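Local coordinates for HD domain-containing protein (PDB 2HEK) that is of unknown function but carries a zinc-binding HD domain, binds GDP far from the metal and may be a dGTPase, at residues A[4-12]-A[164-172]. Numbering follows the deposited sequence.
Sequences EFSDPLYGF and DYLRRDAYF. With GDP (guanosine-5'-diphosphate), chain H.
Arg168 is shared by two aspartates, Asp7 and Asp164, and spends all three of its guanidinium nitrogens on them. It meets Asp7 end-on across the contact. Arg168 NH2 lies 2.9 Å from Asp7 OD2, on its syn lone pair, in a salt bridge; Arg168 NH1 reaches Asp7 OD1 at a longer 3.2 Å. The carboxylate and guanidinium planes are 48° apart, so this grip is twisted. Asp164 is held side-on from within the same helix, NE to OD1 and NH2 to OD2, and the NE bond is nearly straight at 176°. The bend at chi3 (-51°) turns the guanidinium group so that its edge serves both acids.

Two further bonds fix the carboxylates. Leu9 N donates to Asp7 OD1 in an Asx turn, from the opposite face of the carboxylate to Arg168 NH1. Tyr10 OH donates to Asp164 OD2 at 2.6 Å, on the anti side, and the acid sits at the edge of the tyrosine ring.

Leu9 fills the middle of the contact. Leu9 CD2 lies over one face of the Arg168 guanidinium, toward its rim, and packs 3.5 Å from Arg168 CB. Leu9 CD1 makes a CH-pi contact over the Tyr171 ring, 4.1 Å from its centroid. Pro8 CB rests against Tyr171 CZ at 3.5 Å. The Tyr171 hydroxyl is hydrogen-bonded to the backbone O of Tyr171 in the second subunit, so this side adjoins a subunit interface.

A leucine in place of Arg168 would probably leave Asp7 and Asp164, both buried, without their shared positive charge.

The turn between strands 2-7 and 11-16 is thus tied to helix 160-173. Asp164 OD1 is also hydrogen-bonded to ND1 of the zinc ligand His54, so the network probably serves as a second shell that positions this histidine.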
loop_
_atom_site.group_PDB
_atom_site.type_symbol
_atom_site.label_atom_id
_atom_site.label_comp_id
_atom_site.label_asym_id
_atom_site.label_seq_id
_atom_site.Cartn_x
_atom_site.Cartn_y
_atom_site.Cartn_z
ATOM N N GLU A 4 -11.485 10.663 -18.558
ATOM C CA GLU A 4 -10.712 10.090 -17.455
ATOM C C GLU A 4 -9.711 9.086 -18.009
ATOM O O GLU A 4 -10.078 8.248 -18.850
ATOM C CB GLU A 4 -11.624 9.288 -16.534
ATOM C CG GLU A 4 -12.322 10.051 -15.516
ATOM C CD GLU A 4 -13.155 9.135 -14.630
ATOM O OE1 GLU A 4 -13.539 8.012 -15.070
ATOM O OE2 GLU A 4 -13.404 9.545 -13.487
ATOM N N PHE A 5 -8.470 9.149 -17.519
ATOM C CA PHE A 5 -7.413 8.214 -17.931
ATOM C C PHE A 5 -6.964 7.484 -16.692
ATOM O O PHE A 5 -6.622 8.133 -15.707
ATOM C CB PHE A 5 -6.202 8.979 -18.433
ATOM C CG PHE A 5 -6.423 9.709 -19.739
ATOM C CD1 PHE A 5 -6.123 9.104 -20.947
ATOM C CD2 PHE A 5 -6.913 11.013 -19.740
ATOM C CE1 PHE A 5 -6.292 9.788 -22.159
ATOM C CE2 PHE A 5 -7.123 11.707 -20.948
ATOM C CZ PHE A 5 -6.807 11.087 -22.157
ATOM N N SER A 6 -6.903 6.157 -16.736
ATOM C CA SER A 6 -6.351 5.379 -15.614
ATOM C C SER A 6 -4.904 5.725 -15.455
ATOM O O SER A 6 -4.166 5.769 -16.451
ATOM C CB SER A 6 -6.401 3.847 -15.848
ATOM O OG SER A 6 -7.730 3.396 -15.864
ATOM N N ASP A 7 -4.491 5.919 -14.206
ATOM C CA ASP A 7 -3.076 6.175 -13.896
ATOM C C ASP A 7 -2.851 5.509 -12.569
ATOM O O ASP A 7 -3.422 5.952 -11.566
ATOM C CB ASP A 7 -2.793 7.695 -13.796
ATOM C CG ASP A 7 -1.286 8.019 -13.632
ATOM O OD1 ASP A 7 -0.514 7.147 -13.163
ATOM O OD2 ASP A 7 -0.863 9.175 -13.958
ATOM N N PRO A 8 -2.010 4.451 -12.532
ATOM C CA PRO A 8 -1.813 3.715 -11.263
ATOM C C PRO A 8 -1.222 4.587 -10.153
ATOM O O PRO A 8 -1.351 4.233 -8.974
ATOM C CB PRO A 8 -0.817 2.607 -11.647
ATOM C CG PRO A 8 -0.130 3.110 -12.904
ATOM C CD PRO A 8 -1.210 3.878 -13.631
ATOM N N LEU A 9 -0.620 5.745 -10.494
ATOM C CA LEU A 9 -0.119 6.629 -9.450
ATOM C C LEU A 9 -1.257 7.373 -8.747
ATOM O O LEU A 9 -1.141 7.708 -7.583
ATOM C CB LEU A 9 0.882 7.654 -10.016
ATOM C CG LEU A 9 2.345 7.205 -10.029
ATOM C CD1 LEU A 9 2.607 5.947 -10.912
ATOM C CD2 LEU A 9 3.076 8.399 -10.502
ATOM N N TYR A 10 -2.342 7.655 -9.450
ATOM C CA TYR A 10 -3.328 8.627 -8.934
ATOM C C TYR A 10 -4.734 8.091 -8.927
ATOM O O TYR A 10 -5.620 8.740 -8.405
ATOM C CB TYR A 10 -3.318 9.904 -9.812
ATOM C CG TYR A 10 -1.949 10.536 -9.839
ATOM C CD1 TYR A 10 -1.278 10.722 -11.051
ATOM C CD2 TYR A 10 -1.299 10.896 -8.646
ATOM C CE1 TYR A 10 0.003 11.277 -11.085
ATOM C CE2 TYR A 10 0.001 11.445 -8.677
ATOM C CZ TYR A 10 0.615 11.647 -9.889
ATOM O OH TYR A 10 1.862 12.194 -9.934
ATOM N N GLY A 11 -4.948 6.928 -9.531
ATOM C CA GLY A 11 -6.312 6.417 -9.754
ATOM C C GLY A 11 -6.755 6.809 -11.162
ATOM O O GLY A 11 -6.622 6.030 -12.117
ATOM N N PHE A 12 -7.272 8.016 -11.306
ATOM C CA PHE A 12 -7.656 8.542 -12.649
ATOM C C PHE A 12 -7.143 9.956 -12.794
ATOM O O PHE A 12 -7.066 10.671 -11.804
ATOM C CB PHE A 12 -9.177 8.519 -12.820
ATOM C CG PHE A 12 -9.728 7.137 -12.985
ATOM C CD1 PHE A 12 -9.851 6.570 -14.265
ATOM C CD2 PHE A 12 -10.079 6.374 -11.876
ATOM C CE1 PHE A 12 -10.349 5.285 -14.425
ATOM C CE2 PHE A 12 -10.567 5.069 -12.036
ATOM C CZ PHE A 12 -10.694 4.533 -13.309
ATOM N N ASP A 164 5.897 14.440 -9.964
ATOM C CA ASP A 164 5.400 13.304 -10.722
ATOM C C ASP A 164 6.511 12.337 -11.064
ATOM O O ASP A 164 6.355 11.128 -10.874
ATOM C CB ASP A 164 4.679 13.663 -12.020
ATOM C CG ASP A 164 4.124 12.411 -12.696
ATOM O OD1 ASP A 164 4.759 11.913 -13.655
ATOM O OD2 ASP A 164 3.055 11.945 -12.277
ATOM N N TYR A 165 7.659 12.805 -11.608
ATOM C CA TYR A 165 8.619 11.792 -12.029
ATOM C C TYR A 165 9.253 11.040 -10.865
ATOM O O TYR A 165 9.548 9.855 -11.013
ATOM C CB TYR A 165 9.631 12.329 -13.059
ATOM C CG TYR A 165 10.718 13.287 -12.636
ATOM C CD1 TYR A 165 11.621 12.958 -11.642
ATOM C CD2 TYR A 165 10.801 14.542 -13.247
ATOM C CE1 TYR A 165 12.608 13.877 -11.270
ATOM C CE2 TYR A 165 11.779 15.476 -12.875
ATOM C CZ TYR A 165 12.684 15.136 -11.880
ATOM O OH TYR A 165 13.657 16.033 -11.500
ATOM N N LEU A 166 9.463 11.681 -9.713
ATOM C CA LEU A 166 10.068 10.948 -8.595
ATOM C C LEU A 166 9.173 9.791 -8.203
ATOM O O LEU A 166 9.639 8.663 -8.049
ATOM C CB LEU A 166 10.333 11.838 -7.369
ATOM C CG LEU A 166 11.472 12.860 -7.527
ATOM C CD1 LEU A 166 11.432 13.798 -6.289
ATOM C CD2 LEU A 166 12.857 12.139 -7.682
ATOM N N ARG A 167 7.881 10.075 -8.045
ATOM C CA ARG A 167 6.872 9.030 -7.709
ATOM C C ARG A 167 6.699 7.982 -8.812
ATOM O O ARG A 167 6.610 6.767 -8.547
ATOM C CB ARG A 167 5.520 9.683 -7.322
ATOM C CG ARG A 167 4.330 8.701 -6.980
ATOM C CD ARG A 167 2.927 9.399 -6.401
ATOM N NE ARG A 167 2.101 8.328 -5.871
ATOM C CZ ARG A 167 1.055 8.542 -5.109
ATOM N NH1 ARG A 167 0.723 9.793 -4.781
ATOM N NH2 ARG A 167 0.361 7.520 -4.654
ATOM N N ARG A 168 6.608 8.411 -10.066
ATOM C CA ARG A 168 6.403 7.466 -11.148
ATOM C C ARG A 168 7.660 6.573 -11.358
ATOM O O ARG A 168 7.546 5.348 -11.577
ATOM C CB ARG A 168 6.030 8.237 -12.447
ATOM C CG ARG A 168 5.597 7.346 -13.660
ATOM C CD ARG A 168 5.050 8.202 -14.881
ATOM N NE ARG A 168 4.032 9.123 -14.358
ATOM C CZ ARG A 168 2.755 8.810 -14.181
ATOM N NH1 ARG A 168 2.279 7.621 -14.564
ATOM N NH2 ARG A 168 1.960 9.692 -13.614
ATOM N N ASP A 169 8.852 7.189 -11.308
ATOM C CA ASP A 169 10.110 6.453 -11.441
ATOM C C ASP A 169 10.195 5.404 -10.336
ATOM O O ASP A 169 10.545 4.269 -10.618
ATOM C CB ASP A 169 11.329 7.392 -11.412
ATOM C CG ASP A 169 11.393 8.335 -12.637
ATOM O OD1 ASP A 169 10.613 8.167 -13.590
ATOM O OD2 ASP A 169 12.225 9.261 -12.638
ATOM N N ALA A 170 9.807 5.761 -9.106
ATOM C CA ALA A 170 9.873 4.818 -7.967
ATOM C C ALA A 170 8.882 3.688 -8.201
ATOM O O ALA A 170 9.187 2.546 -7.963
ATOM C CB ALA A 170 9.534 5.511 -6.677
ATOM N N TYR A 171 7.681 4.026 -8.662
ATOM C CA TYR A 171 6.597 3.061 -8.842
ATOM C C TYR A 171 6.985 2.020 -9.887
ATOM O O TYR A 171 6.756 0.829 -9.700
ATOM C CB TYR A 171 5.318 3.806 -9.299
ATOM C CG TYR A 171 4.089 2.930 -9.396
ATOM C CD1 TYR A 171 3.285 2.709 -8.265
ATOM C CD2 TYR A 171 3.704 2.347 -10.638
ATOM C CE1 TYR A 171 2.136 1.885 -8.337
ATOM C CE2 TYR A 171 2.529 1.578 -10.744
ATOM C CZ TYR A 171 1.760 1.353 -9.557
ATOM O OH TYR A 171 0.634 0.553 -9.584
ATOM N N PHE A 172 7.564 2.454 -10.998
ATOM C CA PHE A 172 7.888 1.515 -12.082
ATOM C C PHE A 172 9.243 0.848 -11.890
ATOM O O PHE A 172 9.406 -0.305 -12.261
ATOM C CB PHE A 172 7.874 2.203 -13.461
ATOM C CG PHE A 172 6.485 2.491 -13.979
ATOM C CD1 PHE A 172 5.765 3.591 -13.524
ATOM C CD2 PHE A 172 5.909 1.679 -14.943
ATOM C CE1 PHE A 172 4.479 3.863 -13.984
ATOM C CE2 PHE A 172 4.584 1.965 -15.426
ATOM C CZ PHE A 172 3.881 3.052 -14.904
HETATM P PB GDP H . -14.745 6.464 -26.322
HETATM O O1B GDP H . -15.058 5.187 -25.564
HETATM O O2B GDP H . -16.024 6.995 -26.944
HETATM O O3B GDP H . -14.209 7.508 -25.358
HETATM O O3A GDP H . -13.663 6.159 -27.500
HETATM P PA GDP H . -12.077 6.473 -27.353
HETATM O O1A GDP H . -11.828 7.944 -27.075
HETATM O O2A GDP H . -11.283 6.038 -28.565
HETATM O "O5'" GDP H . -11.673 5.571 -26.078
HETATM C "C5'" GDP H . -10.358 5.569 -25.539
HETATM C "C4'" GDP H . -10.465 5.795 -24.040
HETATM O "O4'" GDP H . -9.201 5.462 -23.471
HETATM C "C3'" GDP H . -10.758 7.254 -23.681
HETATM O "O3'" GDP H . -12.064 7.423 -23.110
HETATM C "C2'" GDP H . -9.667 7.648 -22.697
HETATM O "O2'" GDP H . -10.178 7.622 -21.364
HETATM C "C1'" GDP H . -8.583 6.582 -22.836
HETATM N N9 GDP H . -7.394 7.038 -23.627
HETATM C C8 GDP H . -6.136 6.571 -23.468
HETATM N N7 GDP H . -5.248 7.162 -24.312
HETATM C C5 GDP H . -5.944 8.052 -25.047
HETATM C C6 GDP H . -5.641 9.024 -26.125
HETATM O O6 GDP H . -4.495 9.150 -26.570
HETATM N N1 GDP H . -6.646 9.760 -26.618
HETATM C C2 GDP H . -7.923 9.654 -26.184
HETATM N N2 GDP H . -8.886 10.432 -26.736
HETATM N N3 GDP H . -8.280 8.784 -25.203
HETATM C C4 GDP H . -7.358 7.968 -24.602
#